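Local coordinates for putative cell surface protein, similar to internalin proteins (PDB 5KZS) that is of unknown function but resembles the leucine-rich-repeat internalins of Listeria, and so may take part in protein binding at the cell surface, at residues A[96-101]-A[123-128]. Numbering follows the deposited sequence.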
loop_
_atom_site.group_PDB
_atom_site.type_symbol
_atom_site.label_atom_id
_atom_site.label_comp_id
_atom_site.label_asym_id
_atom_site.label_seq_id
_atom_site.Cartn_x
_atom_site.Cartn_y
_atom_site.Cartn_z
ATOM N N PRO A 96 -5.654 21.050 17.633
ATOM C CA PRO A 96 -7.045 20.573 17.633
ATOM C C PRO A 96 -7.688 20.378 16.265
ATOM O O PRO A 96 -8.540 19.506 16.129
ATOM C CB PRO A 96 -7.799 21.658 18.432
ATOM C CG PRO A 96 -6.906 22.848 18.420
ATOM C CD PRO A 96 -5.518 22.288 18.426
ATOM N N HIS A 97 -7.281 21.167 15.272
ATOM C CA HIS A 97 -7.895 21.120 13.936
ATOM C C HIS A 97 -7.066 20.382 12.865
ATOM O O HIS A 97 -7.338 20.520 11.674
ATOM C CB HIS A 97 -8.247 22.548 13.499
ATOM C CG HIS A 97 -9.246 23.207 14.395
ATOM N ND1 HIS A 97 -8.905 24.204 15.285
ATOM C CD2 HIS A 97 -10.570 22.982 14.573
ATOM C CE1 HIS A 97 -9.979 24.582 15.955
ATOM N NE2 HIS A 97 -11.001 23.854 15.543
ATOM N N LEU A 98 -6.102 19.565 13.283
ATOM C CA LEU A 98 -5.250 18.824 12.351
ATOM C C LEU A 98 -6.075 17.889 11.457
ATOM O O LEU A 98 -6.804 17.037 11.957
ATOM C CB LEU A 98 -4.192 18.025 13.116
ATOM C CG LEU A 98 -3.103 17.285 12.336
ATOM C CD1 LEU A 98 -2.241 18.236 11.537
ATOM C CD2 LEU A 98 -2.229 16.502 13.298
ATOM N N ASN A 99 -5.972 18.095 10.143
ATOM C CA ASN A 99 -6.643 17.284 9.107
ATOM C C ASN A 99 -5.734 16.246 8.457
ATOM O O ASN A 99 -6.229 15.216 7.982
ATOM C CB ASN A 99 -7.199 18.179 7.977
ATOM C CG ASN A 99 -8.370 19.041 8.425
ATOM O OD1 ASN A 99 -9.130 18.680 9.332
ATOM N ND2 ASN A 99 -8.527 20.187 7.787
ATOM N N THR A 100 -4.432 16.521 8.405
ATOM C CA THR A 100 -3.518 15.703 7.634
ATOM C C THR A 100 -2.206 15.495 8.354
ATOM O O THR A 100 -1.590 16.441 8.799
ATOM C CB THR A 100 -3.206 16.367 6.276
ATOM O OG1 THR A 100 -4.423 16.633 5.567
ATOM C CG2 THR A 100 -2.314 15.464 5.412
ATOM N N LEU A 101 -1.766 14.248 8.415
ATOM C CA LEU A 101 -0.431 13.903 8.875
ATOM C C LEU A 101 0.278 13.266 7.682
ATOM O O LEU A 101 -0.267 12.354 7.079
ATOM C CB LEU A 101 -0.520 12.922 10.046
ATOM C CG LEU A 101 0.763 12.194 10.452
ATOM C CD1 LEU A 101 1.804 13.174 10.944
ATOM C CD2 LEU A 101 0.452 11.178 11.526
ATOM N N PRO A 123 -9.367 14.547 16.297
ATOM C CA PRO A 123 -10.687 14.050 15.857
ATOM C C PRO A 123 -11.155 14.546 14.480
ATOM O O PRO A 123 -12.119 14.011 13.949
ATOM C CB PRO A 123 -11.632 14.582 16.942
ATOM C CG PRO A 123 -10.969 15.827 17.439
ATOM C CD PRO A 123 -9.503 15.510 17.416
ATOM N N GLU A 124 -10.500 15.567 13.922
ATOM C CA GLU A 124 -10.855 16.092 12.601
ATOM C C GLU A 124 -9.950 15.560 11.456
ATOM O O GLU A 124 -10.008 16.068 10.334
ATOM C CB GLU A 124 -10.852 17.624 12.651
ATOM C CG GLU A 124 -11.998 18.197 13.472
ATOM C CD GLU A 124 -12.031 19.718 13.478
ATOM O OE1 GLU A 124 -11.197 20.346 12.775
ATOM O OE2 GLU A 124 -12.897 20.291 14.189
HETATM N N MSE A 125 -9.157 14.521 11.749
HETATM C CA MSE A 125 -8.156 13.958 10.837
HETATM C C MSE A 125 -8.863 13.313 9.680
HETATM O O MSE A 125 -9.871 12.624 9.859
HETATM C CB MSE A 125 -7.303 12.952 11.612
HETATM C CG MSE A 125 -6.183 12.307 10.820
HETATM SE SE MSE A 125 -4.637 13.492 10.658
HETATM C CE MSE A 125 -3.495 12.454 11.878
ATOM N N VAL A 126 -8.337 13.563 8.482
ATOM C CA VAL A 126 -8.894 13.068 7.222
ATOM C C VAL A 126 -7.903 12.166 6.458
ATOM O O VAL A 126 -8.332 11.192 5.857
ATOM C CB VAL A 126 -9.412 14.275 6.390
ATOM C CG1 VAL A 126 -9.510 13.988 4.891
ATOM C CG2 VAL A 126 -10.758 14.741 6.941
ATOM N N THR A 127 -6.604 12.453 6.501
ATOM C CA THR A 127 -5.615 11.762 5.676
ATOM C C THR A 127 -4.358 11.445 6.464
ATOM O O THR A 127 -3.846 12.308 7.156
ATOM C CB THR A 127 -5.206 12.665 4.496
ATOM O OG1 THR A 127 -6.370 12.992 3.735
ATOM C CG2 THR A 127 -4.153 11.993 3.592
ATOM N N ILE A 128 -3.842 10.231 6.318
ATOM C CA ILE A 128 -2.571 9.830 6.932
ATOM C C ILE A 128 -1.738 9.100 5.901
ATOM O O ILE A 128 -2.234 8.232 5.181
ATOM C CB ILE A 128 -2.755 8.900 8.163
ATOM C CG1 ILE A 128 -3.575 9.619 9.235
ATOM C CG2 ILE A 128 -1.399 8.445 8.734
ATOM C CD1 ILE A 128 -3.803 8.823 10.506
#
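Two backbone amides of 123-128 grip the carbonyl oxygen Asn99 O. Val126 N gives it a short bond of 2.7 Å, tilted 21° from the carbonyl plane, while Thr127 N, 3.2 Å from Asn99 O, approaches almost in line with the C=O. Both amides can face one acceptor because Val126, like Asn99 before it, turns the chain out of the extended conformation just ahead of the strand. Beyond it the chains settle into regular parallel pairing: Leu101 N donates to Thr127 O at 3.1 Å, and the alpha hydrogens of Thr100 and Ile128 point at Thr127 O and Leu101 O respectively.

Side chains then alternate between the two faces of the sheet. Thr100 and Thr127 run alongside each other on one face, CG2 of Thr100 lying 4.1 Å from CB of Thr127; beta-branched and small, they suit an extended, partly exposed strand. On the other face Leu101 and Ile128 enter the core. The selenomethionine at Met125 reaches this interior too: CG stands anti to the backbone N (chi1 -178°), and its long, flexible selenoether bends to touch two leucines, SE lying against Leu98 CG and CE 3.5 Å from Leu101 CB. Met145 of the following loop touches it as well.

Nearer the surface, the extended chain of Glu124 lies beside His97, placing OE1 in the ring plane at its C-H edge, 3.3 Å from CD2, with carboxylate and imidazole planes 49° apart. The charged atoms are not in contact, though a protonated ring would be attracted; polar residues suit this exposed end. His97 ND1 is hydrogen-bonded to Asn72 O, which would help to fix the ring's rotation.

Val126 passes the ladder on to Ser149 and Gln150, just as Asn99 and Thr100 receive it from Asn75 and Val77. Such stacking of successive turns, with leucine-like residues inward and short parallel strands in register, is characteristic of the leucine-rich-repeat solenoid, as in internalins.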